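Local coordinates for dTDP-glucose 4,6-dehydratase (Klebsiella pneumoniae, PDB 5U4Q), which probably catalyses the NAD-dependent removal of water from dTDP-glucose to give dTDP-4-dehydro-6-deoxyglucose, using a Rossmann-type domain to hold the cofactor, at residues M107-I112 against L163-Y168; V125-S130 against A156-N161. All coordinates share one frame; numbering follows the deposited sequence. Where two conformers were deposited one is given.

Contact 1: residues M107-I112 against L163-Y168; sequences MGYLNI and LMAHTY
Tyr109 and Met164 reach across between two nearly parallel helices, their side chains sliding past each other in opposite directions. The helix axes lie 10.7 Å apart and cross at -22°, a spacing bridged by long side chains. Tyr109 holds its ring anti to its own backbone nitrogen (chi1 -168°), which carries the hydroxyl end over to the next helix, where OH lies 3.4 Å from Ala165 CB. Met164, a selenomethionine deposited in two conformers, has its CB 4.1 Å from Tyr109 CE2 and bends at its last torsion. In the conformer given, and so less certainly, its CE lies at the edge of the Tyr109 ring near the ring plane, 4.1 Å from CD2, and also 3.9 Å from Leu110 CB.

One turn on from Met164, Tyr168 crosses Leu110, the neighbour of Tyr109, at about a right angle, with Leu110 CD1 set obliquely to the ring and 3.5 Å from Tyr168 OH. That hydroxyl is hydrogen-bonded to Glu114 on Leu110's own helix, 98-118. Leu110 also packs on Ala102 of the second subunit.

The chemistry is therefore almost wholly apolar, and Tyr109 OH is buried without a hydrogen-bonding partner in the model.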
# COMPACT_ATOMS: atom_id res chain seq x y z
N MSE A 107 2.80 7.88 -3.88
CA MSE A 107 3.90 8.87 -3.87
C MSE A 107 3.51 10.11 -3.12
O MSE A 107 4.31 10.67 -2.35
CB MSE A 107 4.25 9.24 -5.30
CG MSE A 107 5.36 10.28 -5.45
SE MSE A 107 7.10 9.65 -4.78
CE MSE A 107 7.40 8.23 -6.13
N GLY A 108 2.30 10.58 -3.36
CA GLY A 108 1.84 11.76 -2.66
C GLY A 108 1.85 11.60 -1.15
O GLY A 108 2.21 12.52 -0.40
N TYR A 109 1.48 10.41 -0.69
CA TYR A 109 1.43 10.14 0.74
C TYR A 109 2.86 10.14 1.30
O TYR A 109 3.10 10.63 2.40
CB TYR A 109 0.69 8.83 1.05
CG TYR A 109 0.38 8.69 2.54
CD1 TYR A 109 -0.61 9.43 3.12
CD2 TYR A 109 1.11 7.84 3.35
CE1 TYR A 109 -0.86 9.35 4.50
CE2 TYR A 109 0.88 7.75 4.70
CZ TYR A 109 -0.13 8.49 5.27
OH TYR A 109 -0.36 8.40 6.63
N LEU A 110 3.81 9.60 0.55
CA LEU A 110 5.20 9.63 0.99
C LEU A 110 5.69 11.07 1.12
O LEU A 110 6.37 11.38 2.09
CB LEU A 110 6.13 8.86 0.06
CG LEU A 110 7.60 8.81 0.50
CD1 LEU A 110 7.80 8.25 1.90
CD2 LEU A 110 8.44 8.05 -0.52
N ASN A 111 5.33 11.95 0.17
CA ASN A 111 5.74 13.37 0.28
C ASN A 111 5.19 13.99 1.56
O ASN A 111 5.88 14.76 2.22
CB ASN A 111 5.34 14.17 -0.97
CG ASN A 111 6.11 13.72 -2.19
OD1 ASN A 111 7.20 13.14 -2.05
ND2 ASN A 111 5.57 13.93 -3.39
N ILE A 112 3.95 13.67 1.91
CA ILE A 112 3.38 14.13 3.16
C ILE A 112 4.21 13.61 4.35
O ILE A 112 4.54 14.39 5.27
CB ILE A 112 1.90 13.66 3.32
CG1 ILE A 112 0.97 14.36 2.33
CG2 ILE A 112 1.37 13.82 4.75
CD1 ILE A 112 0.64 15.79 2.67
N LEU A 163 0.08 1.51 6.51
CA LEU A 163 1.36 0.82 6.73
C LEU A 163 2.52 1.79 6.76
O LEU A 163 3.42 1.68 7.60
CB LEU A 163 1.60 -0.23 5.65
CG LEU A 163 0.69 -1.46 5.68
CD1 LEU A 163 0.69 -2.11 4.32
CD2 LEU A 163 1.10 -2.43 6.79
N MSE A 164 2.49 2.75 5.84
CA MSE A 164 3.53 3.76 5.76
C MSE A 164 3.49 4.65 6.99
O MSE A 164 4.54 4.98 7.55
CB MSE A 164 3.38 4.55 4.44
CG MSE A 164 3.59 3.62 3.23
SE MSE A 164 2.81 4.35 1.57
CE MSE A 164 4.01 5.87 1.28
N ALA A 165 2.29 5.03 7.44
CA ALA A 165 2.14 5.82 8.66
C ALA A 165 2.75 5.06 9.85
O ALA A 165 3.50 5.65 10.66
CB ALA A 165 0.67 6.14 8.95
N HIS A 166 2.50 3.77 9.92
CA HIS A 166 3.03 2.97 11.04
C HIS A 166 4.56 3.05 11.06
O HIS A 166 5.17 3.30 12.11
CB HIS A 166 2.64 1.51 10.96
CG HIS A 166 3.12 0.76 12.14
ND1 HIS A 166 4.33 0.07 12.16
CD2 HIS A 166 2.63 0.70 13.41
CE1 HIS A 166 4.54 -0.38 13.39
NE2 HIS A 166 3.52 -0.03 14.15
N THR A 167 5.19 2.85 9.89
CA THR A 167 6.65 2.92 9.83
C THR A 167 7.23 4.29 10.22
O THR A 167 8.25 4.36 10.88
CB THR A 167 7.24 2.52 8.43
OG1 THR A 167 6.99 3.55 7.48
CG2 THR A 167 6.69 1.24 7.93
N TYR A 168 6.58 5.37 9.82
CA TYR A 168 7.05 6.71 10.16
C TYR A 168 6.84 7.02 11.65
O TYR A 168 7.69 7.68 12.28
CB TYR A 168 6.46 7.76 9.20
CG TYR A 168 7.32 7.92 7.98
CD1 TYR A 168 7.57 6.85 7.13
CD2 TYR A 168 7.95 9.12 7.71
CE1 TYR A 168 8.43 6.98 6.04
CE2 TYR A 168 8.78 9.27 6.61
CZ TYR A 168 9.03 8.19 5.79
OH TYR A 168 9.89 8.28 4.71

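Contact 2: residues V125-S130 against A156-N161; sequences VYASSS and ATKKAN. With NAD (nicotinamide-adenine-dinucleotide), chain C.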
# COMPACT_ATOMS: atom_id res chain seq x y z
N VAL A 125 -3.03 13.67 10.80
CA VAL A 125 -4.30 12.98 10.69
C VAL A 125 -4.52 12.78 9.21
O VAL A 125 -4.29 13.69 8.43
CB VAL A 125 -5.46 13.77 11.32
CG1 VAL A 125 -6.79 13.05 11.14
CG2 VAL A 125 -5.20 13.99 12.80
N TYR A 126 -4.97 11.58 8.80
CA TYR A 126 -5.07 11.31 7.36
C TYR A 126 -6.26 10.44 7.08
O TYR A 126 -6.70 9.66 7.93
CB TYR A 126 -3.76 10.69 6.80
CG TYR A 126 -3.44 9.34 7.40
CD1 TYR A 126 -2.82 9.25 8.64
CD2 TYR A 126 -3.82 8.15 6.77
CE1 TYR A 126 -2.57 8.02 9.24
CE2 TYR A 126 -3.56 6.91 7.36
CZ TYR A 126 -2.97 6.85 8.60
OH TYR A 126 -2.75 5.63 9.20
N ALA A 127 -6.78 10.59 5.87
CA ALA A 127 -7.95 9.84 5.44
C ALA A 127 -7.58 8.44 4.97
O ALA A 127 -6.78 8.26 4.06
CB ALA A 127 -8.65 10.58 4.31
N SER A 128 -8.19 7.45 5.60
CA SER A 128 -8.20 6.08 5.11
C SER A 128 -9.62 5.83 4.59
O SER A 128 -10.34 6.78 4.21
CB SER A 128 -7.76 5.10 6.18
OG SER A 128 -7.66 3.78 5.65
N SER A 129 -10.04 4.56 4.53
CA SER A 129 -11.33 4.24 3.95
C SER A 129 -11.86 2.92 4.44
O SER A 129 -11.09 1.99 4.65
CB SER A 129 -11.17 4.16 2.43
OG SER A 129 -12.31 3.54 1.81
N SER A 130 -13.18 2.83 4.58
CA SER A 130 -13.83 1.56 4.89
C SER A 130 -13.57 0.49 3.82
O SER A 130 -13.79 -0.71 4.07
CB SER A 130 -15.34 1.76 5.02
OG SER A 130 -15.93 2.15 3.80
N ALA A 156 -6.38 -0.84 -1.55
CA ALA A 156 -4.99 -1.23 -1.33
C ALA A 156 -4.12 -0.01 -1.03
O ALA A 156 -3.24 -0.09 -0.19
CB ALA A 156 -4.45 -1.97 -2.51
N THR A 157 -4.36 1.10 -1.73
CA THR A 157 -3.54 2.30 -1.47
C THR A 157 -3.82 2.89 -0.09
O THR A 157 -2.90 3.40 0.55
CB THR A 157 -3.64 3.41 -2.57
OG1 THR A 157 -4.93 4.02 -2.58
CG2 THR A 157 -3.25 2.88 -3.96
N LYS A 158 -5.07 2.83 0.36
CA LYS A 158 -5.39 3.33 1.69
C LYS A 158 -4.75 2.49 2.79
O LYS A 158 -4.23 3.02 3.79
CB LYS A 158 -6.90 3.52 1.87
CG LYS A 158 -7.51 4.63 1.00
CD LYS A 158 -6.84 6.00 1.22
CE LYS A 158 -7.74 7.15 0.76
NZ LYS A 158 -7.15 8.50 1.08
N LYS A 159 -4.78 1.16 2.64
CA LYS A 159 -4.09 0.30 3.59
C LYS A 159 -2.59 0.56 3.51
O LYS A 159 -1.92 0.60 4.54
CB LYS A 159 -4.43 -1.18 3.39
CG LYS A 159 -3.67 -2.12 4.29
CD LYS A 159 -3.77 -1.89 5.82
CE LYS A 159 -2.90 -2.96 6.50
NZ LYS A 159 -2.72 -2.84 7.97
N ALA A 160 -2.07 0.77 2.30
CA ALA A 160 -0.66 1.12 2.18
C ALA A 160 -0.35 2.39 2.96
O ALA A 160 0.73 2.49 3.56
CB ALA A 160 -0.22 1.26 0.73
N ASN A 161 -1.25 3.37 2.93
CA ASN A 161 -1.03 4.63 3.71
C ASN A 161 -0.93 4.29 5.20
O ASN A 161 -0.04 4.81 5.89
CB ASN A 161 -2.19 5.61 3.53
CG ASN A 161 -2.26 6.27 2.14
OD1 ASN A 161 -3.14 7.11 1.94
ND2 ASN A 161 -1.31 6.01 1.26
PA NAD C . -12.98 15.35 -3.00
O1A NAD C . -14.12 16.29 -2.95
O2A NAD C . -12.59 14.69 -4.31
O5B NAD C . -11.70 16.10 -2.36
C5B NAD C . -10.35 15.68 -2.53
C4B NAD C . -9.56 16.86 -3.08
O4B NAD C . -8.23 16.34 -3.28
C3B NAD C . -10.08 17.37 -4.42
O3B NAD C . -10.51 18.73 -4.41
C2B NAD C . -8.89 17.11 -5.36
O2B NAD C . -8.72 18.14 -6.35
C1B NAD C . -7.69 16.95 -4.43
N9A NAD C . -6.62 16.12 -4.99
C8A NAD C . -6.74 14.89 -5.53
N7A NAD C . -5.56 14.45 -5.97
C5A NAD C . -4.65 15.40 -5.68
C6A NAD C . -3.20 15.57 -5.92
N6A NAD C . -2.47 14.64 -6.51
N1A NAD C . -2.67 16.71 -5.49
C2A NAD C . -3.37 17.69 -4.89
N3A NAD C . -4.70 17.61 -4.67
C4A NAD C . -5.36 16.49 -5.05
O3 NAD C . -13.19 14.10 -2.00
PN NAD C . -13.57 14.11 -0.43
O1N NAD C . -13.52 15.45 0.17
O2N NAD C . -14.82 13.22 -0.36
O5D NAD C . -12.36 13.22 0.10
C5D NAD C . -11.44 13.61 1.11
C4D NAD C . -10.73 12.34 1.56
O4D NAD C . -11.65 11.50 2.29
C3D NAD C . -10.13 11.44 0.48
O3D NAD C . -8.88 10.96 0.96
C2D NAD C . -11.08 10.27 0.38
O2D NAD C . -10.44 9.04 -0.02
C1D NAD C . -11.62 10.17 1.79
N1N NAD C . -12.99 9.61 1.84
C2N NAD C . -14.10 10.34 1.57
C3N NAD C . -15.38 9.77 1.63
C7N NAD C . -16.68 10.53 1.34
O7N NAD C . -17.77 9.99 1.58
N7N NAD C . -16.71 11.76 0.80
C4N NAD C . -15.50 8.43 1.92
C5N NAD C . -14.35 7.69 2.18
C6N NAD C . -13.10 8.28 2.11
O HOH W 1 -4.38 9.40 3.25
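The Tyr126 ring meets Asn161 obliquely, with CE2 4.3 Å from Asn161 CB, while the ring of Tyr109 packs against it edge-to-face. The second flat group, the nicotinamide of NAD, comes near the other end of the strand, where Ser128 O lies 3.8 Å from C6N. The pairing is a worked example of the Rossmann fold of short-chain dehydrogenases/reductases: residues 125-129 of strand 123-129, in the parallel sheet, run at 135° to residues 156-161 of helix 153-172, which carries the family's Tyr-x-x-x-Lys signature as Tyr154 and Lys158.

Lys158 does most of the joining. Its CG, set beside the backbone nitrogen, packs 4.0 Å from Ser129 CB; the bend at chi2 (-57°) then turns CD, CE and NZ back along the strand towards Ala127. The ammonium end makes two bonds. Lys158 NZ donates to NAD O3D, a hydroxyl of the nicotinamide ribose, at 3.0 Å, and also to Ala127 O, approaching from above the carbonyl plane, 49° out of it. Strand and helix thus fix the lysine together, and Tyr154 OH is hydrogen-bonded to the same cofactor. Ser128 OG is hydrogen-bonded to Glu162, and Asn161 ND2 to the carbonyl of Asn105, which settles which way the amide faces.

The oxygen of that amide serves a bridging water, which donates to Asn161 OD1 at 2.9 Å and to Ala127 O at 2.8 Å, making Ala127 O an acceptor for both water and Lys158 NZ.

How the contacts relate
Contacts 1 and 2 share helix 153-172, and their centres are 10 Å apart; along the chain, contact 2 is nested inside the loop that contact 1 closes. Tyr109 joins them directly, its OH 3.3 Å from Tyr126 CD1 and its CE2 3.3 Å from Asn161 O, while Ala165 CB lies 3.5 Å from Tyr126 OH. Contact 2 forms part of the NAD pocket, whereas contact 1 sits behind it, the side chain of Tyr109 being about 9 Å from the cofactor. Both also touch the second subunit: helices 98-118 and 153-172 both contribute to the dimer interface, as in many relatives, and Ala160 meets Ala160 of the other subunit.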